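Local coordinates for protein probable GTPase engC (Thermotoga maritima, PDB 1U0L) that probably hydrolyses GTP slowly, as a circularly permuted, zinc-binding GTPase that assists late maturation of the 30S ribosomal subunit, at residues R12-S17 and A214-F219. Sequence-based numbering, arbitrary orientation.
Sequences RGIVVS and AQLLKF
V16 and L216 meet at a domain interface where one backbone hydrogen bond is bordered by apolar contacts, a worked example of how two separate β-sheets can touch without merging. The amide N of L216 donates to the carbonyl O of V16 at 2.9 Å, with an N-H...O angle of 148°. CA of Q215 also lies near the same oxygen, in a CA-H...O contact. No ladder follows from this pairing, because the short strand axes cross at 105°, neither parallel nor antiparallel.

Apolar contacts flank the bond. On strand 12-17, CD1 of L216 meets the carbonyl O of V15 and CG2 of I14, the latter 4.2 Å from it, the side chains of I14 and L216 meeting at roughly a right angle. With CG1 anti to its own carbonyl carbon (chi1 of V16 -68°), V16 sets that methyl 4.1 Å from CB of L216. On the partly exposed flank, the aliphatic part of Q215 runs alongside S17, its CG packing against CB of the serine. An alanine at position Q215 lacks CG and the amide beyond it, which would probably leave CB of S17 without its cover and open a gap at this partly exposed edge.

The contact joins the N-terminal OB-type domain, through strand 11-19, to the GTPase domain, through the edge strand 216-218 of its six-stranded sheet. L216 also touches Y224 on the adjoining strand 224-226 and V51 from the OB side, while K218 adds a salt bridge to E26 on strand 22-27.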
loop_
_atom_site.group_PDB
_atom_site.type_symbol
_atom_site.label_atom_id
_atom_site.label_comp_id
_atom_site.label_asym_id
_atom_site.label_seq_id
_atom_site.Cartn_x
_atom_site.Cartn_y
_atom_site.Cartn_z
ATOM N N ARG A 12 22.009 -3.001 14.063
ATOM C CA ARG A 12 20.694 -3.113 13.451
ATOM C C ARG A 12 20.646 -2.391 12.109
ATOM O O ARG A 12 21.245 -1.327 11.938
ATOM C CB ARG A 12 19.632 -2.534 14.386
ATOM C CG ARG A 12 19.705 -3.096 15.789
ATOM C CD ARG A 12 18.685 -2.452 16.713
ATOM N NE ARG A 12 17.334 -2.980 16.527
ATOM C CZ ARG A 12 16.994 -4.257 16.689
ATOM N NH1 ARG A 12 17.905 -5.159 17.038
ATOM N NH2 ARG A 12 15.734 -4.630 16.521
ATOM N N GLY A 13 19.925 -2.985 11.161
ATOM C CA GLY A 13 19.786 -2.400 9.840
ATOM C C GLY A 13 18.486 -2.795 9.160
ATOM O O GLY A 13 17.786 -3.702 9.618
ATOM N N ILE A 14 18.157 -2.101 8.073
ATOM C CA ILE A 14 16.948 -2.389 7.300
ATOM C C ILE A 14 17.394 -2.876 5.929
ATOM O O ILE A 14 18.226 -2.234 5.293
ATOM C CB ILE A 14 16.064 -1.126 7.079
ATOM C CG1 ILE A 14 15.712 -0.466 8.418
ATOM C CG2 ILE A 14 14.770 -1.515 6.378
ATOM C CD1 ILE A 14 16.839 0.327 9.045
ATOM N N VAL A 15 16.875 -4.013 5.479
ATOM C CA VAL A 15 17.232 -4.510 4.154
ATOM C C VAL A 15 16.636 -3.573 3.104
ATOM O O VAL A 15 15.478 -3.174 3.211
ATOM C CB VAL A 15 16.657 -5.883 3.885
ATOM C CG1 VAL A 15 16.963 -6.286 2.437
ATOM C CG2 VAL A 15 17.211 -6.883 4.889
ATOM N N VAL A 16 17.402 -3.244 2.071
ATOM C CA VAL A 16 16.898 -2.331 1.061
ATOM C C VAL A 16 16.930 -2.839 -0.373
ATOM O O VAL A 16 16.291 -2.258 -1.253
ATOM C CB VAL A 16 17.648 -1.026 1.126
ATOM C CG1 VAL A 16 17.316 -0.301 2.430
ATOM C CG2 VAL A 16 19.131 -1.311 0.998
ATOM N N SER A 17 17.677 -3.905 -0.621
ATOM C CA SER A 17 17.725 -4.470 -1.965
ATOM C C SER A 17 18.578 -5.723 -2.008
ATOM O O SER A 17 19.298 -6.027 -1.061
ATOM C CB SER A 17 18.279 -3.452 -2.966
ATOM O OG SER A 17 19.676 -3.303 -2.809
ATOM N N ALA A 214 12.028 -5.931 -5.244
ATOM C CA ALA A 214 11.852 -4.501 -5.072
ATOM C C ALA A 214 13.054 -3.929 -4.369
ATOM O O ALA A 214 13.971 -4.650 -4.004
ATOM C CB ALA A 214 10.603 -4.220 -4.259
ATOM N N GLN A 215 13.044 -2.620 -4.185
ATOM C CA GLN A 215 14.121 -1.932 -3.504
ATOM C C GLN A 215 13.484 -0.849 -2.679
ATOM O O GLN A 215 12.343 -0.459 -2.930
ATOM C CB GLN A 215 15.071 -1.296 -4.500
ATOM C CG GLN A 215 16.044 -2.253 -5.109
ATOM C CD GLN A 215 17.057 -1.539 -5.963
ATOM O OE1 GLN A 215 17.426 -0.397 -5.674
ATOM N NE2 GLN A 215 17.528 -2.203 -7.015
ATOM N N LEU A 216 14.197 -0.354 -1.682
ATOM C CA LEU A 216 13.619 0.710 -0.895
ATOM C C LEU A 216 14.382 1.957 -1.274
ATOM O O LEU A 216 15.604 1.947 -1.318
ATOM C CB LEU A 216 13.742 0.414 0.602
ATOM C CG LEU A 216 12.998 -0.832 1.096
ATOM C CD1 LEU A 216 13.087 -0.901 2.599
ATOM C CD2 LEU A 216 11.533 -0.769 0.676
ATOM N N LEU A 217 13.658 3.015 -1.601
ATOM C CA LEU A 217 14.298 4.258 -1.964
ATOM C C LEU A 217 14.167 5.170 -0.764
ATOM O O LEU A 217 13.065 5.348 -0.234
ATOM C CB LEU A 217 13.610 4.868 -3.179
ATOM C CG LEU A 217 13.701 3.994 -4.425
ATOM C CD1 LEU A 217 12.776 4.531 -5.501
ATOM C CD2 LEU A 217 15.145 3.946 -4.905
ATOM N N LYS A 218 15.285 5.741 -0.321
ATOM C CA LYS A 218 15.244 6.614 0.836
ATOM C C LYS A 218 14.815 8.012 0.426
ATOM O O LYS A 218 15.278 8.544 -0.582
ATOM C CB LYS A 218 16.614 6.670 1.508
ATOM C CG LYS A 218 16.597 7.334 2.879
ATOM C CD LYS A 218 17.992 7.583 3.436
ATOM C CE LYS A 218 18.790 6.297 3.610
ATOM N NZ LYS A 218 19.162 5.657 2.310
ATOM N N PHE A 219 13.922 8.602 1.208
ATOM C CA PHE A 219 13.453 9.949 0.926
ATOM C C PHE A 219 14.375 10.980 1.547
ATOM O O PHE A 219 14.956 10.760 2.613
ATOM C CB PHE A 219 12.042 10.168 1.480
ATOM C CG PHE A 219 10.951 9.684 0.573
ATOM C CD1 PHE A 219 9.955 8.836 1.053
ATOM C CD2 PHE A 219 10.910 10.081 -0.758
ATOM C CE1 PHE A 219 8.936 8.388 0.223
ATOM C CE2 PHE A 219 9.896 9.639 -1.598
ATOM C CZ PHE A 219 8.908 8.792 -1.108
#